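Erythromycin dehydratase (Saccharopolyspora erythraea, PDB 3EL6) probably catalyses the dehydration of beta-hydroxyacyl intermediates tethered to the erythromycin polyketide synthase, a step in building the antibiotic's polyketide chain. Local coordinates at residues E68-G72 with G73-V77; L76-G79 with S80-V83; A140-D144 with A145-Q149; Q168-P171 with E172-R176; Q235-L239 with G240-E244. All blocks are in the same frame, centred on the assembly; numbering follows the deposited sequence.

Contact 1: E68-G72 with G73-V77; sequences EHVVG and GRTLV
His69 reaches across to Leu76 at the open end of a beta hairpin, whose strands 69-71 and 74-75 are joined by a type I' turn from Val71 to Arg74. With CG anti to the backbone N (chi1 -177°), the imidazole swings beside the carbonyl of Leu76. Its CB and CG stand 3.8 and 3.6 Å from Leu76 O. The next atom makes the bond: His69 ND1 donates to Leu76 O at 2.7 Å, with an N-H...O angle of 150° and the oxygen 20° out of the ring plane. Beyond it, His69 CE1 lies 3.7 Å from Leu76 O, and the ring meets those of Tyr193 and Phe197. The main chain ties the same pair again, Leu76 N donating to His69 O at 3.2 Å, while Val71 and Arg74 exchange two backbone bonds nearer the turn. Val71 CB rests on Leu76 CD1 at 3.7 Å, and Gly72 and Gly73 supply the positive phi angles of the turn. The sequence from His69 to Pro78 fits HXXXGXXXXP, the motif carrying the active-site histidine of polyketide synthase dehydratases. Bonding through ND1 limits rotation of the ring and directs NE2 away from this carbonyl, consistent with such a role for His69.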
loop_
_atom_site.group_PDB
_atom_site.type_symbol
_atom_site.label_atom_id
_atom_site.label_comp_id
_atom_site.label_asym_id
_atom_site.label_seq_id
_atom_site.Cartn_x
_atom_site.Cartn_y
_atom_site.Cartn_z
ATOM N N GLU A 68 -2.549 -1.535 31.420
ATOM C CA GLU A 68 -2.094 -2.458 32.495
ATOM C C GLU A 68 -0.769 -3.186 32.250
ATOM O O GLU A 68 -0.458 -4.164 32.933
ATOM C CB GLU A 68 -3.215 -3.453 32.818
ATOM C CG GLU A 68 -4.441 -2.711 33.353
ATOM C CD GLU A 68 -5.383 -3.528 34.169
ATOM O OE1 GLU A 68 -5.414 -4.781 33.991
ATOM O OE2 GLU A 68 -6.156 -2.882 34.949
ATOM N N HIS A 69 0.024 -2.693 31.288
ATOM C CA HIS A 69 1.343 -3.240 31.011
ATOM C C HIS A 69 2.344 -2.118 31.135
ATOM O O HIS A 69 2.694 -1.482 30.126
ATOM C CB HIS A 69 1.391 -3.856 29.600
ATOM C CG HIS A 69 2.693 -4.507 29.267
ATOM N ND1 HIS A 69 3.691 -3.859 28.562
ATOM C CD2 HIS A 69 3.162 -5.752 29.530
ATOM C CE1 HIS A 69 4.721 -4.677 28.412
ATOM N NE2 HIS A 69 4.427 -5.833 28.988
ATOM N N VAL A 70 2.834 -1.902 32.360
ATOM C CA VAL A 70 3.674 -0.733 32.662
ATOM C C VAL A 70 5.072 -1.224 33.060
ATOM O O VAL A 70 5.213 -2.078 33.935
ATOM C CB VAL A 70 3.072 0.088 33.820
ATOM C CG1 VAL A 70 4.024 1.210 34.256
ATOM C CG2 VAL A 70 1.744 0.616 33.449
ATOM N N VAL A 71 6.098 -0.689 32.410
ATOM C CA VAL A 71 7.456 -1.150 32.639
ATOM C C VAL A 71 8.339 0.049 32.936
ATOM O O VAL A 71 8.393 0.987 32.145
ATOM C CB VAL A 71 7.982 -1.889 31.404
ATOM C CG1 VAL A 71 9.406 -2.331 31.611
ATOM C CG2 VAL A 71 7.106 -3.098 31.129
ATOM N N GLY A 72 8.984 0.029 34.103
ATOM C CA GLY A 72 9.750 1.177 34.584
ATOM C C GLY A 72 8.968 2.469 34.512
ATOM O O GLY A 72 9.514 3.498 34.133
ATOM N N GLY A 73 7.695 2.443 34.874
ATOM C CA GLY A 73 6.877 3.657 34.846
ATOM C C GLY A 73 6.282 4.104 33.504
ATOM O O GLY A 73 5.478 5.062 33.462
ATOM N N ARG A 74 6.654 3.430 32.408
ATOM C CA ARG A 74 6.141 3.802 31.111
ATOM C C ARG A 74 5.072 2.808 30.677
ATOM O O ARG A 74 5.216 1.597 30.889
ATOM C CB ARG A 74 7.258 3.805 30.063
ATOM C CG ARG A 74 8.429 4.753 30.411
ATOM C CD ARG A 74 9.741 4.143 29.925
ATOM N NE ARG A 74 9.934 4.425 28.509
ATOM C CZ ARG A 74 10.618 3.660 27.657
ATOM N NH1 ARG A 74 11.178 2.513 28.058
ATOM N NH2 ARG A 74 10.724 4.038 26.381
ATOM N N THR A 75 4.015 3.318 30.069
ATOM C CA THR A 75 3.033 2.439 29.479
ATOM C C THR A 75 3.575 1.957 28.140
ATOM O O THR A 75 3.625 2.724 27.164
ATOM C CB THR A 75 1.696 3.138 29.257
ATOM O OG1 THR A 75 1.171 3.549 30.526
ATOM C CG2 THR A 75 0.707 2.184 28.622
ATOM N N LEU A 76 3.969 0.687 28.105
ATOM C CA LEU A 76 4.606 0.119 26.926
ATOM C C LEU A 76 3.651 -0.853 26.285
ATOM O O LEU A 76 3.095 -1.739 26.957
ATOM C CB LEU A 76 5.888 -0.620 27.303
ATOM C CG LEU A 76 6.970 0.246 27.912
ATOM C CD1 LEU A 76 8.224 -0.576 27.900
ATOM C CD2 LEU A 76 7.148 1.526 27.083
ATOM N N VAL A 77 3.437 -0.704 24.981
ATOM C CA VAL A 77 2.674 -1.707 24.254
ATOM C C VAL A 77 3.509 -3.029 24.271
ATOM O O VAL A 77 4.716 -3.056 23.918
ATOM C CB VAL A 77 2.435 -1.246 22.790
ATOM C CG1 VAL A 77 1.729 -2.352 21.978
ATOM C CG2 VAL A 77 1.563 0.020 22.799
#

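Contact 2: L76-G79 with S80-V83; sequences LVPG and SVLV
Val77 and Pro78 meet Val81 at the start of helix 79-93, the long helix of the first half of the double hotdog fold, whose first turn holds residues 80-83. Pro78 is also the closing proline of the HXXXGXXXXP signature of polyketide synthase dehydratases, so the signature ends where the helix starts. Ser80 comes first. Its OG sits between the backbone N and the carbonyl carbon (chi1 58°), which lays it 3.5 Å from Pro78 CB, while its polar partner is the carbonyl oxygen of Pro227, at the start of helix 227-235. Val81 follows and makes the main apolar contact. Its N donates to Pro78 O at 2.9 Å, approaching from above the carbonyl plane; its CG1 and CB face Val77 CG1 while CG2 turns to the proline ring. Val81 CB meets Val77 CG1 at 3.7 Å, the two side chains crossing at about a right angle, and Val81 CG2 lies 3.9 Å from Pro78 CD. Pro78 itself packs on His69 and Phe197, so the entrance of the helix is fitted against the hairpin histidine. Leu82 turns to Leu103 of strand 97-103, and its backbone N gives only a weak bond to Gly79 O. Val83, which touches Leu98, Leu101 and Leu230, supplies the first regular helical bond of the segment: Val83 N donates to Gly79 O at 3.0 Å in the carbonyl plane, with an N-H...O angle of 151°, and the methyl Val83 CG2 rests 3.5 Å from Gly79 O.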
loop_
_atom_site.group_PDB
_atom_site.type_symbol
_atom_site.label_atom_id
_atom_site.label_comp_id
_atom_site.label_asym_id
_atom_site.label_seq_id
_atom_site.Cartn_x
_atom_site.Cartn_y
_atom_site.Cartn_z
ATOM N N LEU A 76 3.969 0.687 28.105
ATOM C CA LEU A 76 4.606 0.119 26.926
ATOM C C LEU A 76 3.651 -0.853 26.285
ATOM O O LEU A 76 3.095 -1.739 26.957
ATOM C CB LEU A 76 5.888 -0.620 27.303
ATOM C CG LEU A 76 6.970 0.246 27.912
ATOM C CD1 LEU A 76 8.224 -0.576 27.900
ATOM C CD2 LEU A 76 7.148 1.526 27.083
ATOM N N VAL A 77 3.437 -0.704 24.981
ATOM C CA VAL A 77 2.674 -1.707 24.254
ATOM C C VAL A 77 3.509 -3.029 24.271
ATOM O O VAL A 77 4.716 -3.056 23.918
ATOM C CB VAL A 77 2.435 -1.246 22.790
ATOM C CG1 VAL A 77 1.729 -2.352 21.978
ATOM C CG2 VAL A 77 1.563 0.020 22.799
ATOM N N PRO A 78 2.877 -4.127 24.677
ATOM C CA PRO A 78 3.597 -5.399 24.684
ATOM C C PRO A 78 3.991 -5.823 23.230
ATOM O O PRO A 78 3.216 -5.647 22.277
ATOM C CB PRO A 78 2.581 -6.394 25.221
ATOM C CG PRO A 78 1.410 -5.590 25.722
ATOM C CD PRO A 78 1.441 -4.273 24.987
ATOM N N GLY A 79 5.203 -6.339 23.091
ATOM C CA GLY A 79 5.648 -6.879 21.795
ATOM C C GLY A 79 4.688 -7.865 21.193
ATOM O O GLY A 79 4.632 -8.002 19.943
ATOM N N SER A 80 3.928 -8.577 22.031
ATOM C CA SER A 80 2.985 -9.558 21.525
ATOM C C SER A 80 1.889 -8.921 20.689
ATOM O O SER A 80 1.302 -9.577 19.857
ATOM C CB SER A 80 2.310 -10.304 22.701
ATOM O OG SER A 80 1.672 -9.334 23.511
ATOM N N VAL A 81 1.607 -7.639 20.898
ATOM C CA VAL A 81 0.648 -6.958 20.033
ATOM C C VAL A 81 1.173 -6.955 18.567
ATOM O O VAL A 81 0.387 -7.126 17.598
ATOM C CB VAL A 81 0.406 -5.493 20.549
ATOM C CG1 VAL A 81 -0.365 -4.619 19.507
ATOM C CG2 VAL A 81 -0.402 -5.613 21.876
ATOM N N LEU A 82 2.443 -6.659 18.427
ATOM C CA LEU A 82 3.048 -6.597 17.080
ATOM C C LEU A 82 3.131 -7.990 16.511
ATOM O O LEU A 82 2.995 -8.170 15.307
ATOM C CB LEU A 82 4.432 -5.951 17.139
ATOM C CG LEU A 82 4.392 -4.516 17.707
ATOM C CD1 LEU A 82 5.786 -3.786 17.507
ATOM C CD2 LEU A 82 3.195 -3.686 17.188
ATOM N N VAL A 83 3.384 -9.005 17.349
ATOM C CA VAL A 83 3.469 -10.390 16.832
ATOM C C VAL A 83 2.078 -10.834 16.333
ATOM O O VAL A 83 1.911 -11.410 15.244
ATOM C CB VAL A 83 3.996 -11.368 17.934
ATOM C CG1 VAL A 83 3.846 -12.906 17.524
ATOM C CG2 VAL A 83 5.427 -10.994 18.316
#

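Contact 3: A140-D144 with A145-Q149; sequences ADLAD and AQWSQ
Leu142 O is held by two partners at once, the backbone N of Ala145 and a water that links it to the indole of Trp147. Ala145 N donates at 3.1 Å to Leu142 O from well above the carbonyl plane. The water donates to Leu142 O at 2.8 Å and accepts from Trp147 NE1 at 2.9 Å, lying in the plane of the indole at its edge. A second water repeats the theme nearby, giving its hydrogen to Asp144 O and taking one from Gln146 NE2, the Gln146 chain being extended beyond CG. Apolar contact completes the link: Leu142 CD1 approaches Trp147 CZ2 obliquely at 3.9 Å. Ala145 CB lies over one face of the indole, 3.4 Å above its plane and offset toward the rim. The short 3-10 segment 142-144 that presents Leu142 is opened by Asp141, whose OD1 accepts from Ala143 N at 2.9 Å. After it, Gln146 is the centre of an inverse gamma turn closed by a weak bond. Leu142 and Trp147 also pack on Leu115 and Arg117 of strand 114-123, and on Gly31 and Pro47 respectively of the second subunit. The whole is a compact surface loop between the antiparallel strands 129-137 and 148-156 of the hotdog sheet, combining an Asx turn, a 3-10 turn and an inverse gamma turn before the chain enters the second strand.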
loop_
_atom_site.group_PDB
_atom_site.type_symbol
_atom_site.label_atom_id
_atom_site.label_comp_id
_atom_site.label_asym_id
_atom_site.label_seq_id
_atom_site.Cartn_x
_atom_site.Cartn_y
_atom_site.Cartn_z
ATOM N N ALA A 140 -4.828 13.616 13.004
ATOM C CA ALA A 140 -6.103 13.718 12.315
ATOM C C ALA A 140 -5.937 13.449 10.833
ATOM O O ALA A 140 -6.781 12.818 10.223
ATOM C CB ALA A 140 -6.682 15.110 12.512
ATOM N N ASP A 141 -4.858 13.970 10.266
ATOM C CA ASP A 141 -4.569 13.848 8.836
ATOM C C ASP A 141 -3.387 12.907 8.664
ATOM O O ASP A 141 -2.306 13.185 9.207
ATOM C CB ASP A 141 -4.211 15.232 8.303
ATOM C CG ASP A 141 -3.988 15.247 6.802
ATOM O OD1 ASP A 141 -3.716 14.181 6.177
ATOM O OD2 ASP A 141 -4.056 16.363 6.238
ATOM N N LEU A 142 -3.594 11.783 7.969
ATOM C CA LEU A 142 -2.551 10.786 7.865
ATOM C C LEU A 142 -1.273 11.361 7.215
ATOM O O LEU A 142 -0.180 10.825 7.419
ATOM C CB LEU A 142 -3.038 9.535 7.159
ATOM C CG LEU A 142 -3.486 8.440 8.138
ATOM C CD1 LEU A 142 -2.284 7.864 8.866
ATOM C CD2 LEU A 142 -4.470 8.963 9.175
ATOM N N ALA A 143 -1.403 12.432 6.436
ATOM C CA ALA A 143 -0.173 12.998 5.807
ATOM C C ALA A 143 0.778 13.506 6.891
ATOM O O ALA A 143 1.992 13.580 6.689
ATOM C CB ALA A 143 -0.491 14.113 4.797
ATOM N N ASP A 144 0.236 13.826 8.061
ATOM C CA ASP A 144 1.044 14.351 9.163
ATOM C C ASP A 144 1.723 13.295 10.039
ATOM O O ASP A 144 2.484 13.652 10.943
ATOM C CB ASP A 144 0.198 15.260 10.052
ATOM C CG ASP A 144 -0.212 16.547 9.359
ATOM O OD1 ASP A 144 0.563 17.094 8.529
ATOM O OD2 ASP A 144 -1.329 17.009 9.679
ATOM N N ALA A 145 1.495 12.003 9.764
ATOM C CA ALA A 145 1.911 10.943 10.684
ATOM C C ALA A 145 3.441 10.857 10.760
ATOM O O ALA A 145 4.121 10.747 9.733
ATOM C CB ALA A 145 1.349 9.581 10.230
ATOM N N GLN A 146 3.976 10.900 11.964
ATOM C CA GLN A 146 5.412 10.807 12.142
ATOM C C GLN A 146 5.849 9.374 12.378
ATOM O O GLN A 146 6.247 9.004 13.486
ATOM C CB GLN A 146 5.837 11.723 13.287
ATOM C CG GLN A 146 5.475 13.198 12.926
ATOM C CD GLN A 146 5.890 14.246 13.988
ATOM O OE1 GLN A 146 6.625 13.970 14.943
ATOM N NE2 GLN A 146 5.453 15.466 13.772
ATOM N N TRP A 147 5.800 8.556 11.332
ATOM C CA TRP A 147 6.119 7.133 11.448
ATOM C C TRP A 147 7.500 6.857 11.962
ATOM O O TRP A 147 8.451 7.532 11.563
ATOM C CB TRP A 147 5.958 6.459 10.083
ATOM C CG TRP A 147 4.557 6.604 9.495
ATOM C CD1 TRP A 147 4.168 7.304 8.371
ATOM C CD2 TRP A 147 3.399 5.934 9.973
ATOM N NE1 TRP A 147 2.805 7.111 8.136
ATOM C CE2 TRP A 147 2.314 6.302 9.137
ATOM C CE3 TRP A 147 3.179 5.061 11.054
ATOM C CZ2 TRP A 147 1.006 5.813 9.343
ATOM C CZ3 TRP A 147 1.899 4.619 11.281
ATOM C CH2 TRP A 147 0.831 4.962 10.425
ATOM N N SER A 148 7.612 5.865 12.848
ATOM C CA SER A 148 8.877 5.328 13.279
ATOM C C SER A 148 8.771 3.807 13.151
ATOM O O SER A 148 7.716 3.259 13.399
ATOM C CB SER A 148 9.113 5.622 14.768
ATOM O OG SER A 148 10.495 5.427 15.038
ATOM N N GLN A 149 9.872 3.148 12.839
ATOM C CA GLN A 149 9.849 1.688 12.668
ATOM C C GLN A 149 9.951 0.981 14.016
ATOM O O GLN A 149 10.838 1.326 14.803
ATOM C CB GLN A 149 10.996 1.210 11.802
ATOM C CG GLN A 149 10.877 -0.284 11.541
ATOM C CD GLN A 149 11.852 -0.765 10.555
ATOM O OE1 GLN A 149 12.661 -1.647 10.842
ATOM N NE2 GLN A 149 11.773 -0.229 9.354
HETATM O O HOH W 1 1.185 8.671 6.334
HETATM O O HOH W 2 3.442 15.891 12.043
#

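Contact 4: Q168-P171 with E172-R176; sequences QWPP and EDAVR
Gln168 stretches out fully, CG anti to the backbone N (chi1 176°) and the chain extended beyond it, which carries its amide to Glu172. The two side chains cross at about a right angle, yet the amide and carboxylate planes lie only 10° apart. Gln168 NE2 is modelled 3.0 Å from Glu172 CG, tighter than ordinary packing allows, so the detail of this approach is doubtful; Gln168 NE2 lies 3.7 Å from Glu172 OE2. The prolines carry the rest of the contact. The peptide bond before Pro170 is cis, a kink that folds the chain back after Trp169 and sets Pro170 CB against Ala174 CB at 3.8 Å. Pro171 then begins a type I beta turn that runs to Ala174, closed by Ala174 N donating to Pro171 O at 3.1 Å with an N-H...O angle of 153°. This turn feeds strand 175-176, which pairs with strand 200-206 at an end of the second hotdog half. The methyl of Ala174, CB, also lies 3.3 Å from Pro171 O and 4.3 Å from Pro171 CD, so one small side chain fits against both prolines. Pro170 and Ala174 both touch Trp204, while Pro171 leans on Lys206 and Tyr211. Trp169, on the other side of the cis bond, hydrogen-bonds through NE1 to Glu213 and makes a cation-pi contact with Arg268.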
loop_
_atom_site.group_PDB
_atom_site.type_symbol
_atom_site.label_atom_id
_atom_site.label_comp_id
_atom_site.label_asym_id
_atom_site.label_seq_id
_atom_site.Cartn_x
_atom_site.Cartn_y
_atom_site.Cartn_z
ATOM N N GLN A 168 -0.045 -37.131 30.402
ATOM C CA GLN A 168 -0.577 -36.594 31.660
ATOM C C GLN A 168 -0.193 -35.103 31.783
ATOM O O GLN A 168 0.935 -34.744 31.454
ATOM C CB GLN A 168 0.015 -37.393 32.850
ATOM C CG GLN A 168 -0.386 -36.882 34.224
ATOM C CD GLN A 168 0.209 -37.733 35.355
ATOM O OE1 GLN A 168 0.498 -37.237 36.456
ATOM N NE2 GLN A 168 0.414 -39.007 35.077
ATOM N N TRP A 169 -1.097 -34.260 32.296
ATOM C CA TRP A 169 -0.820 -32.802 32.441
ATOM C C TRP A 169 -0.881 -32.297 33.897
ATOM O O TRP A 169 -1.891 -32.459 34.520
ATOM C CB TRP A 169 -1.867 -32.010 31.637
ATOM C CG TRP A 169 -1.729 -30.492 31.880
ATOM C CD1 TRP A 169 -2.485 -29.695 32.722
ATOM C CD2 TRP A 169 -0.740 -29.638 31.294
ATOM N NE1 TRP A 169 -1.998 -28.370 32.682
ATOM C CE2 TRP A 169 -0.939 -28.323 31.812
ATOM C CE3 TRP A 169 0.279 -29.847 30.356
ATOM C CZ2 TRP A 169 -0.148 -27.238 31.416
ATOM C CZ3 TRP A 169 1.062 -28.771 29.955
ATOM C CH2 TRP A 169 0.850 -27.477 30.496
ATOM N N PRO A 170 0.197 -31.713 34.438
ATOM C CA PRO A 170 1.510 -31.660 33.817
ATOM C C PRO A 170 2.138 -33.066 33.798
ATOM O O PRO A 170 1.565 -34.009 34.364
ATOM C CB PRO A 170 2.299 -30.786 34.767
ATOM C CG PRO A 170 1.659 -31.131 36.157
ATOM C CD PRO A 170 0.225 -31.279 35.854
ATOM N N PRO A 171 3.325 -33.203 33.193
ATOM C CA PRO A 171 3.945 -34.542 33.176
ATOM C C PRO A 171 4.137 -35.116 34.596
ATOM O O PRO A 171 4.187 -34.357 35.573
ATOM C CB PRO A 171 5.315 -34.268 32.551
ATOM C CG PRO A 171 5.043 -33.079 31.638
ATOM C CD PRO A 171 4.102 -32.212 32.423
ATOM N N GLU A 172 4.319 -36.437 34.688
ATOM C CA GLU A 172 4.408 -37.150 35.980
ATOM C C GLU A 172 5.343 -36.573 37.048
ATOM O O GLU A 172 4.936 -36.425 38.214
ATOM C CB GLU A 172 4.688 -38.657 35.751
ATOM C CG GLU A 172 3.389 -39.446 35.418
ATOM C CD GLU A 172 3.608 -40.894 34.895
ATOM O OE1 GLU A 172 4.269 -41.714 35.582
ATOM O OE2 GLU A 172 3.087 -41.213 33.791
ATOM N N ASP A 173 6.582 -36.257 36.692
ATOM C CA ASP A 173 7.511 -35.752 37.710
ATOM C C ASP A 173 7.538 -34.239 37.895
ATOM O O ASP A 173 8.520 -33.698 38.409
ATOM C CB ASP A 173 8.953 -36.140 37.356
ATOM C CG ASP A 173 9.134 -37.633 37.077
ATOM O OD1 ASP A 173 10.322 -38.045 36.933
ATOM O OD2 ASP A 173 8.114 -38.386 36.986
ATOM N N ALA A 174 6.524 -33.534 37.409
ATOM C CA ALA A 174 6.634 -32.078 37.396
ATOM C C ALA A 174 6.191 -31.618 38.776
ATOM O O ALA A 174 5.341 -32.263 39.373
ATOM C CB ALA A 174 5.742 -31.482 36.293
ATOM N N VAL A 175 6.814 -30.574 39.292
ATOM C CA VAL A 175 6.454 -30.058 40.589
ATOM C C VAL A 175 5.865 -28.657 40.472
ATOM O O VAL A 175 6.261 -27.859 39.611
ATOM C CB VAL A 175 7.651 -30.058 41.612
ATOM C CG1 VAL A 175 8.350 -31.426 41.591
ATOM C CG2 VAL A 175 8.674 -28.974 41.287
ATOM N N ARG A 176 4.935 -28.363 41.363
ATOM C CA ARG A 176 4.294 -27.080 41.340
ATOM C C ARG A 176 5.280 -25.970 41.520
ATOM O O ARG A 176 6.221 -26.036 42.375
ATOM C CB ARG A 176 3.276 -27.010 42.477
ATOM C CG ARG A 176 2.580 -25.720 42.502
ATOM C CD ARG A 176 2.401 -25.304 43.891
ATOM N NE ARG A 176 1.038 -25.409 44.306
ATOM C CZ ARG A 176 0.635 -25.155 45.564
ATOM N NH1 ARG A 176 1.531 -24.791 46.538
ATOM N NH2 ARG A 176 -0.666 -25.259 45.840
#

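Contact 5: Q235-L239 with G240-E244; sequences QTLSL and GALGE
Residues 236-239 keep helical backbone angles just beyond helix 227-235, and the chain then makes a type I beta turn from Gly240 to Gly243 that brings Gly243 back against Ser238. The alpha carbons of Ser238 and Gly243 come within 3.8 Å of each other. Glycine makes the approach possible: Gly243 CA offers a C-H to Ser238 O at 3.2 Å, with an angle of 158° at the hydrogen. The turn is closed by Gly243 N donating to Gly240 O at 3.1 Å. Among the side chains, Leu237 and Leu242 lie side by side and point the same way, Leu237 CD2 to Leu242 CD2 being 3.9 Å, and both rest on Met279 of strand 278-284. Leu242 CB also lies 3.3 Å from Leu237 O. One turn back, Gln235 O accepts from both the backbone N and the hydroxyl of Ser238, Ser238 OG coming in at 2.9 Å from Gln235 O, nearly along the C=O axis. Conventional hydrogen bonds thus serve within each segment, whereas the joint between the two rests on leucine packing and the C-H...O contact, with Gly240 N buried there and left without a partner.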
loop_
_atom_site.group_PDB
_atom_site.type_symbol
_atom_site.label_atom_id
_atom_site.label_comp_id
_atom_site.label_asym_id
_atom_site.label_seq_id
_atom_site.Cartn_x
_atom_site.Cartn_y
_atom_site.Cartn_z
ATOM N N GLN A 235 5.222 -14.829 29.142
ATOM C CA GLN A 235 5.545 -14.707 30.583
ATOM C C GLN A 235 6.086 -15.995 31.193
ATOM O O GLN A 235 6.753 -15.929 32.206
ATOM C CB GLN A 235 4.362 -14.205 31.401
ATOM C CG GLN A 235 4.012 -12.725 31.232
ATOM C CD GLN A 235 2.745 -12.426 32.027
ATOM O OE1 GLN A 235 2.600 -12.940 33.135
ATOM N NE2 GLN A 235 1.787 -11.680 31.430
ATOM N N THR A 236 5.825 -17.139 30.569
ATOM C CA THR A 236 6.315 -18.374 31.150
ATOM C C THR A 236 7.850 -18.357 31.232
ATOM O O THR A 236 8.448 -19.107 32.032
ATOM C CB THR A 236 5.820 -19.610 30.429
ATOM O OG1 THR A 236 6.342 -19.612 29.094
ATOM C CG2 THR A 236 4.247 -19.640 30.351
ATOM N N LEU A 237 8.515 -17.537 30.394
ATOM C CA LEU A 237 9.973 -17.497 30.427
ATOM C C LEU A 237 10.484 -16.974 31.762
ATOM O O LEU A 237 11.640 -17.246 32.138
ATOM C CB LEU A 237 10.557 -16.639 29.287
ATOM C CG LEU A 237 10.810 -17.438 27.973
ATOM C CD1 LEU A 237 9.579 -18.059 27.420
ATOM C CD2 LEU A 237 11.513 -16.557 26.860
ATOM N N SER A 238 9.656 -16.217 32.481
ATOM C CA SER A 238 10.061 -15.710 33.781
ATOM C C SER A 238 10.103 -16.799 34.868
ATOM O O SER A 238 10.697 -16.586 35.932
ATOM C CB SER A 238 9.158 -14.551 34.227
ATOM O OG SER A 238 7.891 -15.035 34.696
ATOM N N LEU A 239 9.511 -17.954 34.598
ATOM C CA LEU A 239 9.388 -19.021 35.601
ATOM C C LEU A 239 10.540 -20.035 35.572
ATOM O O LEU A 239 10.628 -20.910 36.444
ATOM C CB LEU A 239 8.071 -19.773 35.411
ATOM C CG LEU A 239 6.795 -18.926 35.534
ATOM C CD1 LEU A 239 5.555 -19.776 35.257
ATOM C CD2 LEU A 239 6.729 -18.259 36.909
ATOM N N GLY A 240 11.390 -19.943 34.551
ATOM C CA GLY A 240 12.434 -20.944 34.335
ATOM C C GLY A 240 13.790 -20.402 34.739
ATOM O O GLY A 240 13.880 -19.367 35.419
ATOM N N ALA A 241 14.845 -21.087 34.308
ATOM C CA ALA A 241 16.214 -20.641 34.582
ATOM C C ALA A 241 16.418 -19.227 34.051
ATOM O O ALA A 241 17.379 -18.554 34.405
ATOM C CB ALA A 241 17.225 -21.590 33.958
ATOM N N LEU A 242 15.512 -18.757 33.202
ATOM C CA LEU A 242 15.674 -17.399 32.671
ATOM C C LEU A 242 15.345 -16.302 33.677
ATOM O O LEU A 242 16.085 -15.322 33.781
ATOM C CB LEU A 242 14.883 -17.195 31.367
ATOM C CG LEU A 242 15.666 -17.428 30.068
ATOM C CD1 LEU A 242 16.323 -18.789 30.073
ATOM C CD2 LEU A 242 14.770 -17.269 28.858
ATOM N N GLY A 243 14.247 -16.477 34.414
ATOM C CA GLY A 243 13.589 -15.384 35.156
ATOM C C GLY A 243 14.366 -14.588 36.195
ATOM O O GLY A 243 14.024 -14.599 37.382
ATOM N N GLU A 244 15.383 -13.854 35.740
ATOM C CA GLU A 244 16.277 -13.102 36.640
ATOM C C GLU A 244 17.551 -13.893 36.955
ATOM O O GLU A 244 17.497 -14.916 37.649
ATOM C CB GLU A 244 15.567 -12.721 37.948
ATOM C CG GLU A 244 16.490 -12.849 39.168
ATOM C CD GLU A 244 16.071 -11.981 40.352
ATOM O OE1 GLU A 244 16.884 -11.129 40.778
ATOM O OE2 GLU A 244 14.937 -12.151 40.865
#

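The contacts are spread along a double hotdog fold. Contacts 1 and 2 overlap, sharing Leu76 and Val77 and touching through His69 and Pro78; their centres are 11 Å apart, and the hairpin flows straight into helix 79-93. Contact 2 lies near the centre of the chain, with contact 1 further out. Contacts 3, 4 and 5 follow in order along the chain. Contact 3 lies in the loop between strands 129-137 and 148-156, running into the second, and meets the second subunit. Contact 4 leads into strand 175-176, its centre about 50 Å from that of contact 3, on the opposite side of the chain's centre. Contact 5, beyond helix 227-235, lies on the same side as contact 4, their centres 18 Å apart.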